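Local coordinates for protein extracellular ligand-binding receptor (Desulfohalobium retbaense DSM 5692, PDB 5ERE) that probably senses small extracellular molecules, binding 2-oxo-4-methylpentanoic acid in a periplasmic-binding-protein domain that is coupled to a cytosine-binding tandem PAS sensor, at residues Y229-Y234 with I309-T314. Residues are numbered along the deposited sequence; the frame is centred on the assembly and turned at random.
Sequences YTYPSY and IFKKVT
Tyr-229 and Lys-311 face each other as an antiparallel hydrogen-bonded pair, and their side chains make the tightest packing of the contact. Two backbone bonds tie them, Tyr-229 N to Lys-311 O and Lys-311 N to Tyr-229 O, each 2.8 Å; the second is almost straight at 174°. With CG set between the backbone N and the carbonyl carbon (chi1 60°), the Tyr-229 ring folds across to the partner strand, where Lys-311 CB lies over one face, 3.8 Å from the ring centroid, in a CH-pi contact. Tyr-229 CZ comes closest, 3.3 Å from Lys-311 CB. A long lysine suits this place: its aliphatic part continues beside Tyr-231, Lys-311 CD meeting Tyr-231 CD2 at 3.7 Å, while the chain bends at chi3 (87°) and NZ bonds to Gln-213 OE1. Tyrosine suits position 229 by joining a flat face for Lys-311 CB to a hydroxyl that reaches the same Gln-213 oxygen. A leucine at Tyr-229 would probably uncover Lys-311 CB and leave Gln-213 OE1 without the tyrosine hydroxyl. Tyr-231 pairs with Ile-309 through a second backbone couple, and Tyr-231 OH shares a hydrogen bond with Tyr-234 OH, 2.7 Å away. The other face of the ladder is more thinly packed: Thr-230 serves two neighbours, its CG2 methyl touching Phe-310 CE1 at 3.7 Å and its OG1 bonding to Glu-115. Toward solvent lie partly exposed Ser-233, whose small CB rests against Ile-309 CG2 and CG1, and the loosely held Lys-312, whose CB points away from the partner strand. The pairing joins the parallel run of the binding-protein domain's mixed sheet to an antiparallel extension: strand 205-208 flanks 228-232, strand 317-320 pairs with 304-314, and Phe-254 of helix 254-271 packs on Tyr-231.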
ATOM      1  N   TYR A 229       2.805   1.208 -14.061  1.00 38.98           N
ATOM      2  CA  TYR A 229       1.524   1.565 -13.440  1.00 43.74           C
ATOM      3  C   TYR A 229       1.152   0.639 -12.285  1.00 37.64           C
ATOM      4  O   TYR A 229       1.655  -0.484 -12.176  1.00 39.20           O
ATOM      5  CB  TYR A 229       0.403   1.560 -14.486  1.00 43.16           C
ATOM      6  CG  TYR A 229       0.228   0.229 -15.145  1.00 41.81           C
ATOM      7  CD1 TYR A 229       1.097  -0.180 -16.141  1.00 43.85           C
ATOM      8  CD2 TYR A 229      -0.811  -0.654 -14.763  1.00 36.78           C
ATOM      9  CE1 TYR A 229       0.966  -1.406 -16.748  1.00 43.59           C
ATOM     10  CE2 TYR A 229      -0.952  -1.863 -15.368  1.00 38.85           C
ATOM     11  CZ  TYR A 229      -0.061  -2.249 -16.363  1.00 40.41           C
ATOM     12  OH  TYR A 229      -0.189  -3.469 -16.975  1.00 39.17           O
ATOM     13  N   THR A 230       0.297   1.140 -11.400  1.00 42.49           N
ATOM     14  CA  THR A 230      -0.230   0.319 -10.323  1.00 35.77           C
ATOM     15  C   THR A 230      -1.442  -0.453 -10.810  1.00 38.90           C
ATOM     16  O   THR A 230      -2.206   0.029 -11.647  1.00 32.85           O
ATOM     17  CB  THR A 230      -0.586   1.143  -9.109  1.00 37.35           C
ATOM     18  OG1 THR A 230      -1.252   2.344  -9.491  1.00 40.62           O
ATOM     19  CG2 THR A 230       0.653   1.478  -8.337  1.00 37.59           C
ATOM     20  N   TYR A 231      -1.599  -1.678 -10.302  1.00 40.45           N
ATOM     21  CA  TYR A 231      -2.626  -2.570 -10.804  1.00 37.51           C
ATOM     22  C   TYR A 231      -2.949  -3.687  -9.764  1.00 33.42           C
ATOM     23  O   TYR A 231      -2.047  -4.166  -9.078  1.00 35.20           O
ATOM     24  CB  TYR A 231      -2.174  -3.190 -12.117  1.00 39.85           C
ATOM     25  CG  TYR A 231      -3.290  -3.808 -12.891  1.00 35.03           C
ATOM     26  CD1 TYR A 231      -4.147  -3.022 -13.627  1.00 34.50           C
ATOM     27  CD2 TYR A 231      -3.481  -5.182 -12.883  1.00 40.07           C
ATOM     28  CE1 TYR A 231      -5.188  -3.580 -14.321  1.00 34.77           C
ATOM     29  CE2 TYR A 231      -4.514  -5.759 -13.578  1.00 32.06           C
ATOM     30  CZ  TYR A 231      -5.363  -4.966 -14.288  1.00 35.24           C
ATOM     31  OH  TYR A 231      -6.382  -5.546 -14.971  1.00 32.85           O
ATOM     32  N   PRO A 232      -4.226  -4.078  -9.644  1.00 30.20           N
ATOM     33  CA  PRO A 232      -4.564  -5.249  -8.778  1.00 29.38           C
ATOM     34  C   PRO A 232      -3.778  -6.496  -9.097  1.00 37.17           C
ATOM     35  O   PRO A 232      -3.570  -6.800 -10.260  1.00 36.26           O
ATOM     36  CB  PRO A 232      -6.043  -5.485  -9.050  1.00 34.96           C
ATOM     37  CG  PRO A 232      -6.552  -4.171  -9.579  1.00 41.07           C
ATOM     38  CD  PRO A 232      -5.407  -3.555 -10.341  1.00 34.65           C
ATOM     39  N   SER A 233      -3.334  -7.225  -8.084  1.00 38.39           N
ATOM     40  CA  SER A 233      -2.401  -8.320  -8.350  1.00 31.90           C
ATOM     41  C   SER A 233      -3.013  -9.706  -8.609  1.00 39.99           C
ATOM     42  O   SER A 233      -2.316 -10.693  -8.430  1.00 52.90           O
ATOM     43  CB  SER A 233      -1.424  -8.472  -7.188  1.00 32.19           C
ATOM     44  OG  SER A 233      -2.048  -9.092  -6.109  1.00 44.24           O
ATOM     45  N   TYR A 234      -4.258  -9.800  -9.062  1.00 41.26           N
ATOM     46  CA  TYR A 234      -4.874 -11.129  -9.268  1.00 38.50           C
ATOM     47  C   TYR A 234      -4.109 -11.892 -10.350  1.00 36.91           C
ATOM     48  O   TYR A 234      -3.619 -11.278 -11.305  1.00 37.43           O
ATOM     49  CB  TYR A 234      -6.350 -10.991  -9.661  1.00 34.70           C
ATOM     50  CG  TYR A 234      -6.588 -10.232 -10.941  1.00 37.97           C
ATOM     51  CD1 TYR A 234      -6.394 -10.831 -12.187  1.00 40.86           C
ATOM     52  CD2 TYR A 234      -7.019  -8.910 -10.912  1.00 38.64           C
ATOM     53  CE1 TYR A 234      -6.600 -10.114 -13.366  1.00 41.50           C
ATOM     54  CE2 TYR A 234      -7.241  -8.202 -12.081  1.00 37.25           C
ATOM     55  CZ  TYR A 234      -7.024  -8.790 -13.295  1.00 42.22           C
ATOM     56  OH  TYR A 234      -7.236  -8.043 -14.443  1.00 46.80           O
ATOM     57  N   ILE A 309       0.086  -4.377  -7.326  1.00 35.48           N
ATOM     58  CA  ILE A 309       1.492  -4.459  -7.671  1.00 31.36           C
ATOM     59  C   ILE A 309       1.816  -3.402  -8.719  1.00 33.79           C
ATOM     60  O   ILE A 309       0.923  -2.795  -9.330  1.00 38.71           O
ATOM     61  CB  ILE A 309       1.909  -5.801  -8.250  1.00 35.46           C
ATOM     62  CG1 ILE A 309       0.948  -6.212  -9.379  1.00 41.99           C
ATOM     63  CG2 ILE A 309       1.946  -6.816  -7.159  1.00 34.41           C
ATOM     64  CD1 ILE A 309       1.481  -7.285 -10.319  1.00 45.41           C
ATOM     65  N   PHE A 310       3.104  -3.232  -8.925  1.00 33.94           N
ATOM     66  CA  PHE A 310       3.583  -2.521 -10.103  1.00 35.16           C
ATOM     67  C   PHE A 310       3.670  -3.405 -11.326  1.00 34.58           C
ATOM     68  O   PHE A 310       4.139  -4.551 -11.265  1.00 40.50           O
ATOM     69  CB  PHE A 310       4.926  -1.899  -9.805  1.00 38.20           C
ATOM     70  CG  PHE A 310       4.823  -0.691  -8.948  1.00 37.26           C
ATOM     71  CD1 PHE A 310       4.434   0.510  -9.494  1.00 41.86           C
ATOM     72  CD2 PHE A 310       5.098  -0.758  -7.593  1.00 36.97           C
ATOM     73  CE1 PHE A 310       4.327   1.651  -8.696  1.00 46.99           C
ATOM     74  CE2 PHE A 310       4.999   0.372  -6.793  1.00 38.21           C
ATOM     75  CZ  PHE A 310       4.603   1.573  -7.351  1.00 39.35           C
ATOM     76  N   LYS A 311       3.147  -2.867 -12.420  1.00 35.34           N
ATOM     77  CA  LYS A 311       3.230  -3.486 -13.715  1.00 43.57           C
ATOM     78  C   LYS A 311       3.857  -2.529 -14.709  1.00 47.45           C
ATOM     79  O   LYS A 311       3.994  -1.330 -14.442  1.00 39.11           O
ATOM     80  CB  LYS A 311       1.847  -3.924 -14.180  1.00 37.05           C
ATOM     81  CG  LYS A 311       1.327  -5.046 -13.342  1.00 35.91           C
ATOM     82  CD  LYS A 311       0.038  -5.626 -13.865  1.00 38.24           C
ATOM     83  CE  LYS A 311       0.245  -6.726 -14.918  1.00 38.18           C
ATOM     84  NZ  LYS A 311      -1.082  -7.205 -15.380  1.00 46.60           N
ATOM     85  N   LYS A 312       4.275  -3.059 -15.845  1.00 60.97           N
ATOM     86  CA  LYS A 312       4.778  -2.187 -16.886  1.00 58.01           C
ATOM     87  C   LYS A 312       4.425  -2.703 -18.264  1.00 51.60           C
ATOM     88  O   LYS A 312       4.208  -3.884 -18.473  1.00 46.16           O
ATOM     89  CB  LYS A 312       6.281  -2.011 -16.752  1.00 66.71           C
ATOM     90  CG  LYS A 312       7.094  -3.179 -17.229  1.00 70.55           C
ATOM     91  CD  LYS A 312       8.559  -2.987 -16.874  1.00 82.47           C
ATOM     92  CE  LYS A 312       9.226  -1.761 -17.511  1.00 80.95           C
ATOM     93  NZ  LYS A 312      10.247  -1.188 -16.576  1.00 77.75           N
ATOM     94  N   VAL A 313       4.327  -1.776 -19.197  1.00 49.70           N
ATOM     95  CA  VAL A 313       4.106  -2.106 -20.591  1.00 55.73           C
ATOM     96  C   VAL A 313       5.444  -2.540 -21.213  1.00 50.33           C
ATOM     97  O   VAL A 313       6.442  -1.823 -21.086  1.00 62.06           O
ATOM     98  CB  VAL A 313       3.517  -0.889 -21.331  1.00 56.97           C
ATOM     99  CG1 VAL A 313       3.226  -1.194 -22.799  1.00 54.34           C
ATOM    100  CG2 VAL A 313       2.267  -0.426 -20.618  1.00 52.04           C
ATOM    101  N   THR A 314       5.468  -3.715 -21.845  1.00 49.59           N
ATOM    102  CA  THR A 314       6.620  -4.160 -22.658  1.00 56.40           C
ATOM    103  C   THR A 314       6.167  -4.553 -24.065  1.00 65.84           C
ATOM    104  O   THR A 314       4.964  -4.722 -24.307  1.00 59.54           O
ATOM    105  CB  THR A 314       7.373  -5.363 -22.046  1.00 53.30           C
ATOM    106  OG1 THR A 314       6.721  -6.596 -22.408  1.00 55.91           O
ATOM    107  CG2 THR A 314       7.459  -5.226 -20.553  1.00 54.85           C
TER